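Local coordinates for annexin A8 (Homo sapiens, PDB 1W3W), which binds calcium and acidic phospholipids and acts as an anticoagulant that indirectly inhibits the thromboplastin-specific complex of the blood coagulation cascade, at residues A[258-263]-A[297-302]; A[80-85]-A[313-318]; A[54-59]-A[89-94]; A[184-189]-A[199-204]. One frame throughout, in Å; residues are numbered along the deposited sequence.

Contact 1: residues A[258-263]-A[297-302]; sequences FAERLY and KMYGKT
Ala259 O takes the helical hydrogen bond from Tyr263 N at 3.0 Å and also lies near the plane of the Tyr299 ring, at its edge on the CE1 side. From this helix Tyr263 reaches across to form the main element of the contact, a face-to-face stack on Tyr299: the ring centroids are 3.8 Å apart and the planes only 7° from parallel. The two side chains cross at a slant, one ring turned over the other, so Tyr263 CG lies over Tyr299 CZ, 3.4 Å away, while Tyr299 CE2 sits over the centre of the Tyr263 ring. With CG anti to the backbone N (chi1 180°), Tyr263 projects from its helix to meet Tyr299. The opposite face of Tyr299 is covered by CB of its own neighbour Met298, and Phe295 meets the same ring edge-to-face, so several surfaces hold it. Its OH rests against the aliphatic root of Glu260, 3.6 Å from CG; the carboxylate of Glu260 is engaged by Lys249 in a salt bridge. On the side of the Tyr299 ring away from Tyr263, Met298 SD touches Ala259 CB at 4.0 Å. An alanine in place of Tyr299 would probably leave one face of Tyr263 without its partner and open a gap beside Glu260. Gly300, with positive phi, then leads the chain out of the helix. This is the packing of helix 288-299 on helix 254-266 within the fourth annexin repeat, and Tyr263 lies one turn before Met266, where the calcium-binding loop of that repeat begins.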
loop_
_atom_site.group_PDB
_atom_site.type_symbol
_atom_site.label_atom_id
_atom_site.label_comp_id
_atom_site.label_asym_id
_atom_site.label_seq_id
_atom_site.Cartn_x
_atom_site.Cartn_y
_atom_site.Cartn_z
ATOM N N PHE A 258 -3.677 -7.116 -2.696
ATOM C CA PHE A 258 -3.338 -6.860 -1.299
ATOM C C PHE A 258 -3.283 -8.138 -0.488
ATOM O O PHE A 258 -2.434 -8.254 0.387
ATOM C CB PHE A 258 -4.288 -5.836 -0.663
ATOM C CG PHE A 258 -4.056 -4.438 -1.149
ATOM C CD1 PHE A 258 -5.028 -3.758 -1.833
ATOM C CD2 PHE A 258 -2.832 -3.813 -0.939
ATOM C CE1 PHE A 258 -4.798 -2.461 -2.305
ATOM C CE2 PHE A 258 -2.601 -2.539 -1.404
ATOM C CZ PHE A 258 -3.594 -1.861 -2.093
ATOM N N ALA A 259 -4.170 -9.091 -0.772
ATOM C CA ALA A 259 -4.131 -10.391 -0.094
ATOM C C ALA A 259 -2.784 -11.055 -0.335
ATOM O O ALA A 259 -2.195 -11.614 0.575
ATOM C CB ALA A 259 -5.250 -11.309 -0.579
ATOM N N GLU A 260 -2.310 -10.998 -1.580
ATOM C CA GLU A 260 -1.069 -11.660 -1.983
ATOM C C GLU A 260 0.149 -10.976 -1.379
ATOM O O GLU A 260 1.129 -11.624 -1.009
ATOM C CB GLU A 260 -0.967 -11.673 -3.515
ATOM C CG GLU A 260 0.242 -12.410 -4.063
ATOM C CD GLU A 260 0.306 -12.336 -5.578
ATOM O OE1 GLU A 260 -0.533 -12.956 -6.253
ATOM O OE2 GLU A 260 1.188 -11.636 -6.084
ATOM N N ARG A 261 0.071 -9.662 -1.258
ATOM C CA ARG A 261 1.108 -8.891 -0.621
ATOM C C ARG A 261 1.260 -9.294 0.844
ATOM O O ARG A 261 2.369 -9.470 1.342
ATOM C CB ARG A 261 0.759 -7.419 -0.735
ATOM C CG ARG A 261 1.885 -6.548 -0.555
ATOM C CD ARG A 261 2.907 -6.586 -1.682
ATOM N NE ARG A 261 3.832 -5.526 -1.374
ATOM C CZ ARG A 261 5.151 -5.613 -1.418
ATOM N NH1 ARG A 261 5.769 -6.710 -1.854
ATOM N NH2 ARG A 261 5.849 -4.560 -1.069
ATOM N N LEU A 262 0.136 -9.453 1.520
ATOM C CA LEU A 262 0.132 -9.845 2.920
ATOM C C LEU A 262 0.661 -11.272 3.091
ATOM O O LEU A 262 1.458 -11.526 3.983
ATOM C CB LEU A 262 -1.274 -9.711 3.492
ATOM C CG LEU A 262 -1.787 -8.278 3.653
ATOM C CD1 LEU A 262 -3.246 -8.292 4.041
ATOM C CD2 LEU A 262 -0.962 -7.558 4.698
ATOM N N TYR A 263 0.228 -12.179 2.221
ATOM C CA TYR A 263 0.707 -13.567 2.220
ATOM C C TYR A 263 2.220 -13.662 2.096
ATOM O O TYR A 263 2.868 -14.397 2.848
ATOM C CB TYR A 263 0.050 -14.348 1.079
ATOM C CG TYR A 263 0.476 -15.803 0.976
ATOM C CD1 TYR A 263 -0.011 -16.758 1.869
ATOM C CD2 TYR A 263 1.367 -16.220 -0.021
ATOM C CE1 TYR A 263 0.380 -18.093 1.775
ATOM C CE2 TYR A 263 1.758 -17.557 -0.127
ATOM C CZ TYR A 263 1.256 -18.482 0.781
ATOM O OH TYR A 263 1.637 -19.792 0.685
ATOM N N LYS A 297 -9.952 -17.572 0.148
ATOM C CA LYS A 297 -10.235 -18.244 -1.118
ATOM C C LYS A 297 -8.956 -18.701 -1.797
ATOM O O LYS A 297 -8.897 -19.815 -2.311
ATOM C CB LYS A 297 -11.006 -17.336 -2.080
ATOM C CG LYS A 297 -12.470 -17.088 -1.713
ATOM C CD LYS A 297 -13.365 -17.047 -2.983
ATOM C CE LYS A 297 -14.866 -16.998 -2.663
ATOM N NZ LYS A 297 -15.182 -16.713 -1.231
ATOM N N MET A 298 -7.923 -17.858 -1.770
ATOM C CA MET A 298 -6.696 -18.113 -2.515
ATOM C C MET A 298 -5.789 -19.114 -1.807
ATOM O O MET A 298 -5.149 -19.926 -2.461
ATOM C CB MET A 298 -5.921 -16.808 -2.767
ATOM C CG MET A 298 -6.693 -15.758 -3.580
ATOM S SD MET A 298 -5.997 -14.067 -3.361
ATOM C CE MET A 298 -4.444 -14.375 -4.169
ATOM N N TYR A 299 -5.748 -19.070 -0.480
ATOM C CA TYR A 299 -4.753 -19.815 0.287
ATOM C C TYR A 299 -5.311 -20.926 1.190
ATOM O O TYR A 299 -4.533 -21.656 1.797
ATOM C CB TYR A 299 -3.913 -18.836 1.112
ATOM C CG TYR A 299 -3.226 -17.804 0.245
ATOM C CD1 TYR A 299 -3.460 -16.439 0.417
ATOM C CD2 TYR A 299 -2.358 -18.198 -0.772
ATOM C CE1 TYR A 299 -2.846 -15.504 -0.406
ATOM C CE2 TYR A 299 -1.743 -17.280 -1.577
ATOM C CZ TYR A 299 -1.989 -15.935 -1.395
ATOM O OH TYR A 299 -1.362 -15.029 -2.222
ATOM N N GLY A 300 -6.635 -21.036 1.287
ATOM C CA GLY A 300 -7.284 -22.058 2.098
ATOM C C GLY A 300 -7.058 -21.928 3.601
ATOM O O GLY A 300 -7.150 -22.911 4.341
ATOM N N LYS A 301 -6.738 -20.719 4.044
ATOM C CA LYS A 301 -6.598 -20.402 5.461
ATOM C C LYS A 301 -6.853 -18.910 5.664
ATOM O O LYS A 301 -6.770 -18.133 4.709
ATOM C CB LYS A 301 -5.206 -20.753 5.963
ATOM C CG LYS A 301 -4.063 -20.272 5.091
ATOM C CD LYS A 301 -2.706 -20.639 5.717
ATOM C CE LYS A 301 -1.865 -21.552 4.824
ATOM N NZ LYS A 301 -1.662 -22.916 5.420
ATOM N N THR A 302 -7.167 -18.509 6.892
ATOM C CA THR A 302 -7.462 -17.101 7.179
ATOM C C THR A 302 -6.196 -16.249 7.354
ATOM O O THR A 302 -5.137 -16.747 7.714
ATOM C CB THR A 302 -8.323 -16.968 8.424
ATOM O OG1 THR A 302 -7.588 -17.418 9.566
ATOM C CG2 THR A 302 -9.573 -17.881 8.357
HETATM O O HOH W 1 -0.592 -15.833 -4.376
#

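Contact 2: residues A[80-85]-A[313-318]; sequences SGKFER and GDYKNA
Phe83 and Tyr315 hold equivalent places where the first and fourth annexin repeats meet, an interface characteristic of the annexin core, and each ring is covered by the residue that precedes its counterpart. Helices 81-91 and 313-323 run side by side here, their short axes 35° apart, and the CA atoms of Phe83 and Tyr315 approach to 4.4 Å. Both aromatic side chains have CG anti to the backbone N (chi1 -177° and 175°), which sends the two rings nearly opposite ways, each past the other helix's first turn. Lys82 CB sits almost centrally over one face of Tyr315, 3.6 Å from the ring centroid, in a CH-pi contact; farther along the bent chain, Lys82 CD touches Tyr315 CE2, also at 3.6 Å. The reciprocal CH-pi contact is less centred: Asp314 CB stands over the Phe83 ring toward its rim, 3.9 Å from the centroid. The polar ends of Lys82 and Tyr315 both go to Asp273, by a salt bridge from NZ and a hydrogen bond from OH, so a single carboxylate fixes the lysine and the ring it covers. A leucine in place of Tyr315 would probably leave Lys82 CB without its aromatic face and Asp273 without the hydroxyl. Glu41 and Ile45 of helix 41-48 also pack against Phe83, and at the edge of this ring, near its plane, CE1 meets Ala318 CB at 4.0 Å.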
loop_
_atom_site.group_PDB
_atom_site.type_symbol
_atom_site.label_atom_id
_atom_site.label_comp_id
_atom_site.label_asym_id
_atom_site.label_seq_id
_atom_site.Cartn_x
_atom_site.Cartn_y
_atom_site.Cartn_z
ATOM N N SER A 80 7.884 0.725 22.281
ATOM C CA SER A 80 9.033 0.251 21.520
ATOM C C SER A 80 8.675 -0.841 20.520
ATOM O O SER A 80 7.598 -1.431 20.570
ATOM C CB SER A 80 10.114 -0.272 22.481
ATOM O OG SER A 80 9.594 -1.348 23.243
ATOM N N GLY A 81 9.599 -1.071 19.594
ATOM C CA GLY A 81 9.567 -2.220 18.714
ATOM C C GLY A 81 8.453 -2.180 17.689
ATOM O O GLY A 81 7.988 -1.105 17.299
ATOM N N LYS A 82 8.018 -3.371 17.287
ATOM C CA LYS A 82 7.003 -3.527 16.258
ATOM C C LYS A 82 5.680 -2.935 16.722
ATOM O O LYS A 82 4.980 -2.328 15.944
ATOM C CB LYS A 82 6.849 -5.001 15.874
ATOM C CG LYS A 82 8.088 -5.564 15.162
ATOM C CD LYS A 82 7.982 -7.080 14.969
ATOM C CE LYS A 82 9.298 -7.816 15.217
ATOM N NZ LYS A 82 9.722 -8.564 13.996
ATOM N N PHE A 83 5.374 -3.082 18.006
ATOM C CA PHE A 83 4.169 -2.534 18.591
ATOM C C PHE A 83 4.127 -1.027 18.401
ATOM O O PHE A 83 3.118 -0.488 18.016
ATOM C CB PHE A 83 4.081 -2.887 20.071
ATOM C CG PHE A 83 2.820 -2.415 20.742
ATOM C CD1 PHE A 83 1.579 -2.823 20.285
ATOM C CD2 PHE A 83 2.878 -1.580 21.846
ATOM C CE1 PHE A 83 0.433 -2.399 20.907
ATOM C CE2 PHE A 83 1.717 -1.157 22.474
ATOM C CZ PHE A 83 0.498 -1.563 22.003
ATOM N N GLU A 84 5.231 -0.350 18.668
ATOM C CA GLU A 84 5.331 1.085 18.408
ATOM C C GLU A 84 5.134 1.442 16.930
ATOM O O GLU A 84 4.458 2.421 16.611
ATOM C CB GLU A 84 6.684 1.624 18.878
ATOM C CG GLU A 84 6.818 3.134 18.740
ATOM C CD GLU A 84 7.598 3.587 17.520
ATOM O OE1 GLU A 84 7.711 4.811 17.344
ATOM O OE2 GLU A 84 8.096 2.751 16.736
ATOM N N ARG A 85 5.721 0.676 16.026
ATOM C CA ARG A 85 5.617 1.006 14.607
ATOM C C ARG A 85 4.162 0.943 14.150
ATOM O O ARG A 85 3.718 1.779 13.384
ATOM C CB ARG A 85 6.443 0.059 13.750
ATOM C CG ARG A 85 7.917 0.437 13.622
ATOM C CD ARG A 85 8.548 -0.044 12.298
ATOM N NE ARG A 85 8.972 -1.435 12.368
ATOM C CZ ARG A 85 9.233 -2.221 11.315
ATOM N NH1 ARG A 85 9.105 -1.781 10.063
ATOM N NH2 ARG A 85 9.614 -3.469 11.527
ATOM N N GLY A 313 3.058 -11.243 21.021
ATOM C CA GLY A 313 3.002 -10.164 21.993
ATOM C C GLY A 313 1.902 -9.145 21.745
ATOM O O GLY A 313 0.859 -9.443 21.159
ATOM N N ASP A 314 2.154 -7.929 22.202
ATOM C CA ASP A 314 1.219 -6.824 22.022
ATOM C C ASP A 314 1.031 -6.461 20.538
ATOM O O ASP A 314 -0.044 -6.061 20.134
ATOM C CB ASP A 314 1.702 -5.620 22.817
ATOM C CG ASP A 314 1.662 -5.866 24.316
ATOM O OD1 ASP A 314 0.650 -6.390 24.822
ATOM O OD2 ASP A 314 2.605 -5.575 25.054
ATOM N N TYR A 315 2.089 -6.600 19.752
ATOM C CA TYR A 315 2.038 -6.394 18.310
ATOM C C TYR A 315 0.994 -7.305 17.675
ATOM O O TYR A 315 0.093 -6.841 16.992
ATOM C CB TYR A 315 3.423 -6.679 17.750
ATOM C CG TYR A 315 3.593 -6.653 16.264
ATOM C CD1 TYR A 315 3.142 -5.581 15.496
ATOM C CD2 TYR A 315 4.282 -7.684 15.627
ATOM C CE1 TYR A 315 3.332 -5.566 14.121
ATOM C CE2 TYR A 315 4.488 -7.666 14.270
ATOM C CZ TYR A 315 4.010 -6.609 13.514
ATOM O OH TYR A 315 4.255 -6.626 12.165
ATOM N N LYS A 316 1.101 -8.601 17.940
ATOM C CA LYS A 316 0.119 -9.574 17.471
ATOM C C LYS A 316 -1.298 -9.224 17.879
ATOM O O LYS A 316 -2.209 -9.279 17.065
ATOM C CB LYS A 316 0.448 -10.962 18.011
ATOM C CG LYS A 316 -0.470 -12.056 17.519
ATOM C CD LYS A 316 -0.976 -12.904 18.651
ATOM C CE LYS A 316 0.148 -13.681 19.302
ATOM N NZ LYS A 316 -0.380 -14.792 20.141
ATOM N N ASN A 317 -1.490 -8.871 19.140
ATOM C CA ASN A 317 -2.831 -8.633 19.635
ATOM C C ASN A 317 -3.444 -7.382 19.037
ATOM O O ASN A 317 -4.641 -7.345 18.780
ATOM C CB ASN A 317 -2.845 -8.593 21.156
ATOM C CG ASN A 317 -2.625 -9.968 21.767
ATOM O OD1 ASN A 317 -3.040 -10.994 21.201
ATOM N ND2 ASN A 317 -1.955 -10.003 22.913
ATOM N N ALA A 318 -2.616 -6.376 18.781
ATOM C CA ALA A 318 -3.063 -5.175 18.110
ATOM C C ALA A 318 -3.440 -5.486 16.657
ATOM O O ALA A 318 -4.446 -5.000 16.169
ATOM C CB ALA A 318 -1.978 -4.099 18.163
#

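Contact 3: residues A[54-59]-A[89-94]; sequences TQRQQI and ALMYPP
Arg56 reaches from helix 53-67 to the last turn of helix 81-91, in the first annexin repeat, just where the chain leaves for the second. Its CB lies about 4.2 Å and its CD 4.1 Å from Met91 SD, with CG running between them past the same sulfur. CD also passes 3.3 Å from Leu90 O. At NE the side chain turns to another partner, the carbonyl oxygen of Leu48. CZ and the two terminal nitrogens lie beneath Leu90 CD2, which covers one guanidinium face toward its rim. At the tip, NH1 donates to Leu90 O over 2.9 Å, a bent bond (143° at the hydrogen) with the oxygen tilted out of the guanidinium plane. Pro94, four residues on, has no N-H to offer Leu90 O, and Arg56 NH1 appears to take the place of that missing helical donor. Its positive charge also probably suits the carbonyl end of that helix. Met91 has CG beside the backbone N and two further bends, which bring its methyl CE back to within 3.8 Å of Arg56 O. Gln57 serves the next carbonyl: a bend at chi2 (-48°) swings its amide across the Pro93 ring. Its NE2, also bonded to Asn53 OD1, reaches Met91 O at 3.0 Å along a nearly straight N-H (171°), with the oxygen in the Gln57 amide plane but NE2 well above the carbonyl plane.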
loop_
_atom_site.group_PDB
_atom_site.type_symbol
_atom_site.label_atom_id
_atom_site.label_comp_id
_atom_site.label_asym_id
_atom_site.label_seq_id
_atom_site.Cartn_x
_atom_site.Cartn_y
_atom_site.Cartn_z
ATOM N N THR A 54 -10.248 8.935 11.757
ATOM C CA THR A 54 -10.680 10.300 11.996
ATOM C C THR A 54 -10.945 10.522 13.477
ATOM O O THR A 54 -10.592 11.565 14.010
ATOM C CB THR A 54 -11.894 10.644 11.100
ATOM O OG1 THR A 54 -11.447 10.660 9.732
ATOM C CG2 THR A 54 -12.364 12.066 11.333
ATOM N N GLN A 55 -11.516 9.528 14.146
ATOM C CA GLN A 55 -11.680 9.586 15.589
ATOM C C GLN A 55 -10.339 9.664 16.320
ATOM O O GLN A 55 -10.222 10.405 17.284
ATOM C CB GLN A 55 -12.476 8.397 16.106
ATOM C CG GLN A 55 -13.932 8.428 15.702
ATOM C CD GLN A 55 -14.667 7.164 16.078
ATOM O OE1 GLN A 55 -14.094 6.074 16.066
ATOM N NE2 GLN A 55 -15.957 7.303 16.405
ATOM N N ARG A 56 -9.338 8.915 15.857
ATOM C CA ARG A 56 -7.988 9.058 16.379
ATOM C C ARG A 56 -7.428 10.480 16.269
ATOM O O ARG A 56 -6.733 10.919 17.169
ATOM C CB ARG A 56 -7.016 8.108 15.689
ATOM C CG ARG A 56 -7.238 6.652 15.970
ATOM C CD ARG A 56 -6.197 5.761 15.257
ATOM N NE ARG A 56 -6.863 4.524 14.904
ATOM C CZ ARG A 56 -6.989 4.009 13.695
ATOM N NH1 ARG A 56 -6.409 4.542 12.623
ATOM N NH2 ARG A 56 -7.703 2.899 13.581
ATOM N N GLN A 57 -7.702 11.182 15.172
ATOM C CA GLN A 57 -7.233 12.558 15.006
ATOM C C GLN A 57 -7.896 13.490 16.028
ATOM O O GLN A 57 -7.250 14.384 16.586
ATOM C CB GLN A 57 -7.494 13.066 13.575
ATOM C CG GLN A 57 -6.908 12.198 12.443
ATOM C CD GLN A 57 -5.465 11.811 12.666
ATOM O OE1 GLN A 57 -4.676 12.621 13.128
ATOM N NE2 GLN A 57 -5.116 10.578 12.335
ATOM N N GLN A 58 -9.173 13.247 16.302
ATOM C CA GLN A 58 -9.907 13.988 17.326
ATOM C C GLN A 58 -9.351 13.695 18.717
ATOM O O GLN A 58 -9.188 14.602 19.531
ATOM C CB GLN A 58 -11.397 13.641 17.279
ATOM C CG GLN A 58 -12.082 14.017 15.983
ATOM C CD GLN A 58 -13.541 13.553 15.942
ATOM O OE1 GLN A 58 -13.872 12.578 15.267
ATOM N NE2 GLN A 58 -14.403 14.255 16.653
ATOM N N ILE A 59 -9.055 12.426 18.976
ATOM C CA ILE A 59 -8.422 12.010 20.223
ATOM C C ILE A 59 -7.052 12.702 20.402
ATOM O O ILE A 59 -6.741 13.196 21.480
ATOM C CB ILE A 59 -8.294 10.477 20.284
ATOM C CG1 ILE A 59 -9.684 9.831 20.434
ATOM C CG2 ILE A 59 -7.446 10.057 21.465
ATOM C CD1 ILE A 59 -9.692 8.350 20.192
ATOM N N ALA A 89 1.772 4.132 13.133
ATOM C CA ALA A 89 1.189 4.061 11.797
ATOM C C ALA A 89 -0.314 4.377 11.818
ATOM O O ALA A 89 -0.803 5.097 10.962
ATOM C CB ALA A 89 1.429 2.692 11.170
ATOM N N LEU A 90 -1.022 3.885 12.826
ATOM C CA LEU A 90 -2.461 4.131 12.971
ATOM C C LEU A 90 -2.798 5.589 13.181
ATOM O O LEU A 90 -3.897 6.019 12.880
ATOM C CB LEU A 90 -3.020 3.310 14.154
ATOM C CG LEU A 90 -3.101 1.814 13.901
ATOM C CD1 LEU A 90 -3.447 1.069 15.195
ATOM C CD2 LEU A 90 -4.128 1.507 12.819
ATOM N N MET A 91 -1.840 6.341 13.706
ATOM C CA MET A 91 -2.029 7.766 14.026
ATOM C C MET A 91 -1.870 8.715 12.851
ATOM O O MET A 91 -2.286 9.877 12.932
ATOM C CB MET A 91 -1.062 8.194 15.138
ATOM C CG MET A 91 -1.332 7.571 16.486
ATOM S SD MET A 91 -3.051 7.742 17.074
ATOM C CE MET A 91 -3.259 9.434 17.043
ATOM N N TYR A 92 -1.276 8.247 11.760
ATOM C CA TYR A 92 -1.154 9.073 10.569
ATOM C C TYR A 92 -2.478 9.145 9.816
ATOM O O TYR A 92 -3.129 8.122 9.583
ATOM C CB TYR A 92 -0.044 8.552 9.633
ATOM C CG TYR A 92 1.325 9.034 10.041
ATOM C CD1 TYR A 92 2.007 8.427 11.079
ATOM C CD2 TYR A 92 1.929 10.105 9.403
ATOM C CE1 TYR A 92 3.259 8.874 11.480
ATOM C CE2 TYR A 92 3.187 10.559 9.790
ATOM C CZ TYR A 92 3.839 9.943 10.836
ATOM O OH TYR A 92 5.077 10.381 11.249
ATOM N N PRO A 93 -2.873 10.343 9.399
ATOM C CA PRO A 93 -4.009 10.453 8.483
ATOM C C PRO A 93 -3.686 9.734 7.167
ATOM O O PRO A 93 -2.507 9.586 6.809
ATOM C CB PRO A 93 -4.159 11.967 8.258
ATOM C CG PRO A 93 -3.344 12.627 9.300
ATOM C CD PRO A 93 -2.285 11.656 9.724
ATOM N N PRO A 94 -4.700 9.299 6.443
ATOM C CA PRO A 94 -4.486 8.783 5.090
ATOM C C PRO A 94 -3.738 9.802 4.204
ATOM O O PRO A 94 -3.852 11.011 4.419
ATOM C CB PRO A 94 -5.907 8.549 4.566
ATOM C CG PRO A 94 -6.812 9.055 5.570
ATOM C CD PRO A 94 -6.112 9.270 6.838
#

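Contact 4: residues A[184-189]-A[199-204]; sequences QDLYAA and MKFITI
Leu186 CD2 fills the groove between Phe201 and Ile204: the methyl stands over one face of the Phe201 ring, offset toward the rim and 4.1 Å from its centroid, in a CH-pi contact, and meets Ile204 CD1 at 3.9 Å. With CG anti to its carbonyl carbon (chi1 -70°), the leucine carries this branch across to the other helix. Phe201 also comes back over the Leu186 backbone, its CE2 3.7 Å from the carbonyl oxygen of Leu186. One turn on, Ala189 CB touches Phe201 CE2 at 4.0 Å and Lys200 CB at 3.9 Å, where its short side chain fits against both. Beside this apolar cluster Lys200 bends back to Asp185; NZ and OD1, 3.6 Å apart, make a long salt bridge, while Asp185 OD2 accepts a hydrogen bond from Gln181 NE2, the stronger of the two polar contacts of this carboxylate. The two helices run antiparallel, with short axes 9.3 Å apart and 152° between their directions, forming a helical hairpin of the third annexin repeat. Around it, Val216 of helix 210-224 and Ile228 of helix 228-235 pack on Leu186, and Ile232 of helix 228-235 with Met244 of helix 238-252 pack on Phe201.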
loop_
_atom_site.group_PDB
_atom_site.type_symbol
_atom_site.label_atom_id
_atom_site.label_comp_id
_atom_site.label_asym_id
_atom_site.label_seq_id
_atom_site.Cartn_x
_atom_site.Cartn_y
_atom_site.Cartn_z
ATOM N N GLN A 184 -1.103 -5.656 -30.197
ATOM C CA GLN A 184 -0.161 -5.909 -31.273
ATOM C C GLN A 184 1.212 -5.322 -30.941
ATOM O O GLN A 184 2.218 -5.968 -31.169
ATOM C CB GLN A 184 -0.691 -5.319 -32.591
ATOM C CG GLN A 184 0.070 -5.767 -33.835
ATOM C CD GLN A 184 -0.069 -7.267 -34.092
ATOM O OE1 GLN A 184 0.928 -7.999 -34.125
ATOM N NE2 GLN A 184 -1.310 -7.722 -34.276
ATOM N N ASP A 185 1.249 -4.116 -30.382
ATOM C CA ASP A 185 2.519 -3.471 -30.028
ATOM C C ASP A 185 3.236 -4.183 -28.889
ATOM O O ASP A 185 4.460 -4.229 -28.877
ATOM C CB ASP A 185 2.310 -2.015 -29.614
ATOM C CG ASP A 185 1.963 -1.114 -30.779
ATOM O OD1 ASP A 185 1.582 0.043 -30.512
ATOM O OD2 ASP A 185 2.001 -1.486 -31.974
ATOM N N LEU A 186 2.484 -4.713 -27.924
ATOM C CA LEU A 186 3.075 -5.445 -26.802
ATOM C C LEU A 186 3.689 -6.747 -27.276
ATOM O O LEU A 186 4.749 -7.150 -26.826
ATOM C CB LEU A 186 2.028 -5.752 -25.722
ATOM C CG LEU A 186 1.534 -4.551 -24.927
ATOM C CD1 LEU A 186 0.483 -4.997 -23.945
ATOM C CD2 LEU A 186 2.683 -3.826 -24.223
ATOM N N TYR A 187 3.006 -7.398 -28.194
ATOM C CA TYR A 187 3.489 -8.624 -28.785
ATOM C C TYR A 187 4.777 -8.371 -29.580
ATOM O O TYR A 187 5.769 -9.066 -29.388
ATOM C CB TYR A 187 2.397 -9.166 -29.679
ATOM C CG TYR A 187 2.701 -10.454 -30.374
ATOM C CD1 TYR A 187 3.086 -11.590 -29.662
ATOM C CD2 TYR A 187 2.569 -10.555 -31.751
ATOM C CE1 TYR A 187 3.347 -12.791 -30.319
ATOM C CE2 TYR A 187 2.823 -11.743 -32.407
ATOM C CZ TYR A 187 3.208 -12.859 -31.689
ATOM O OH TYR A 187 3.452 -14.031 -32.376
ATOM N N ALA A 188 4.753 -7.364 -30.455
ATOM C CA ALA A 188 5.927 -6.973 -31.240
ATOM C C ALA A 188 7.118 -6.597 -30.350
ATOM O O ALA A 188 8.254 -6.935 -30.657
ATOM C CB ALA A 188 5.580 -5.807 -32.172
ATOM N N ALA A 189 6.843 -5.914 -29.244
ATOM C CA ALA A 189 7.875 -5.466 -28.308
ATOM C C ALA A 189 8.575 -6.635 -27.609
ATOM O O ALA A 189 9.781 -6.585 -27.360
ATOM C CB ALA A 189 7.276 -4.525 -27.272
ATOM N N MET A 199 10.176 0.218 -23.099
ATOM C CA MET A 199 9.418 1.475 -23.128
ATOM C C MET A 199 8.013 1.323 -23.692
ATOM O O MET A 199 7.119 2.077 -23.325
ATOM C CB MET A 199 10.164 2.558 -23.921
ATOM C CG MET A 199 11.221 3.305 -23.119
ATOM S SD MET A 199 10.641 3.968 -21.515
ATOM C CE MET A 199 9.301 5.025 -22.042
ATOM N N LYS A 200 7.827 0.360 -24.591
ATOM C CA LYS A 200 6.513 0.098 -25.161
ATOM C C LYS A 200 5.583 -0.526 -24.120
ATOM O O LYS A 200 4.431 -0.115 -23.990
ATOM C CB LYS A 200 6.616 -0.794 -26.402
ATOM C CG LYS A 200 5.471 -0.590 -27.382
ATOM C CD LYS A 200 5.535 0.786 -28.078
ATOM C CE LYS A 200 4.497 1.792 -27.534
ATOM N NZ LYS A 200 3.627 2.360 -28.620
ATOM N N PHE A 201 6.095 -1.514 -23.388
ATOM C CA PHE A 201 5.384 -2.059 -22.239
ATOM C C PHE A 201 5.039 -0.973 -21.233
ATOM O O PHE A 201 3.900 -0.893 -20.767
ATOM C CB PHE A 201 6.217 -3.135 -21.537
ATOM C CG PHE A 201 6.035 -4.505 -22.101
ATOM C CD1 PHE A 201 5.156 -5.400 -21.510
ATOM C CD2 PHE A 201 6.755 -4.910 -23.214
ATOM C CE1 PHE A 201 4.987 -6.679 -22.028
ATOM C CE2 PHE A 201 6.596 -6.191 -23.737
ATOM C CZ PHE A 201 5.709 -7.072 -23.146
ATOM N N ILE A 202 6.017 -0.131 -20.906
ATOM C CA ILE A 202 5.855 0.849 -19.830
ATOM C C ILE A 202 4.774 1.861 -20.168
ATOM O O ILE A 202 3.902 2.154 -19.343
ATOM C CB ILE A 202 7.200 1.555 -19.508
ATOM C CG1 ILE A 202 8.148 0.575 -18.820
ATOM C CG2 ILE A 202 6.979 2.785 -18.622
ATOM C CD1 ILE A 202 9.589 1.078 -18.717
ATOM N N THR A 203 4.815 2.375 -21.390
ATOM C CA THR A 203 3.882 3.404 -21.820
ATOM C C THR A 203 2.439 2.917 -21.819
ATOM O O THR A 203 1.548 3.606 -21.338
ATOM C CB THR A 203 4.254 3.909 -23.234
ATOM O OG1 THR A 203 5.560 4.492 -23.196
ATOM C CG2 THR A 203 3.347 5.061 -23.655
ATOM N N ILE A 204 2.208 1.741 -22.377
ATOM C CA ILE A 204 0.859 1.197 -22.434
ATOM C C ILE A 204 0.348 0.833 -21.024
ATOM O O ILE A 204 -0.781 1.172 -20.659
ATOM C CB ILE A 204 0.824 -0.012 -23.402
ATOM C CG1 ILE A 204 0.946 0.494 -24.847
ATOM C CG2 ILE A 204 -0.438 -0.840 -23.223
ATOM C CD1 ILE A 204 1.425 -0.550 -25.835
#

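From the N terminus, contact 3 opens first at 54-59; contact 2 then opens at 80-85, before contact 3 closes at 89-94, so the two cross, and both use helix 81-91. Contact 2 stays open until 313-318, joining the first annexin repeat to the fourth across 227 residues. Inside that long loop, and in series, contact 4 ties two adjacent helices of the third repeat and contact 1 two helices of the fourth. Contact 3 ties helix 53-67 to the exit of the first repeat. Contacts 2 and 4 lie on opposite sides of the chain's centre, their own centres about 45 Å apart.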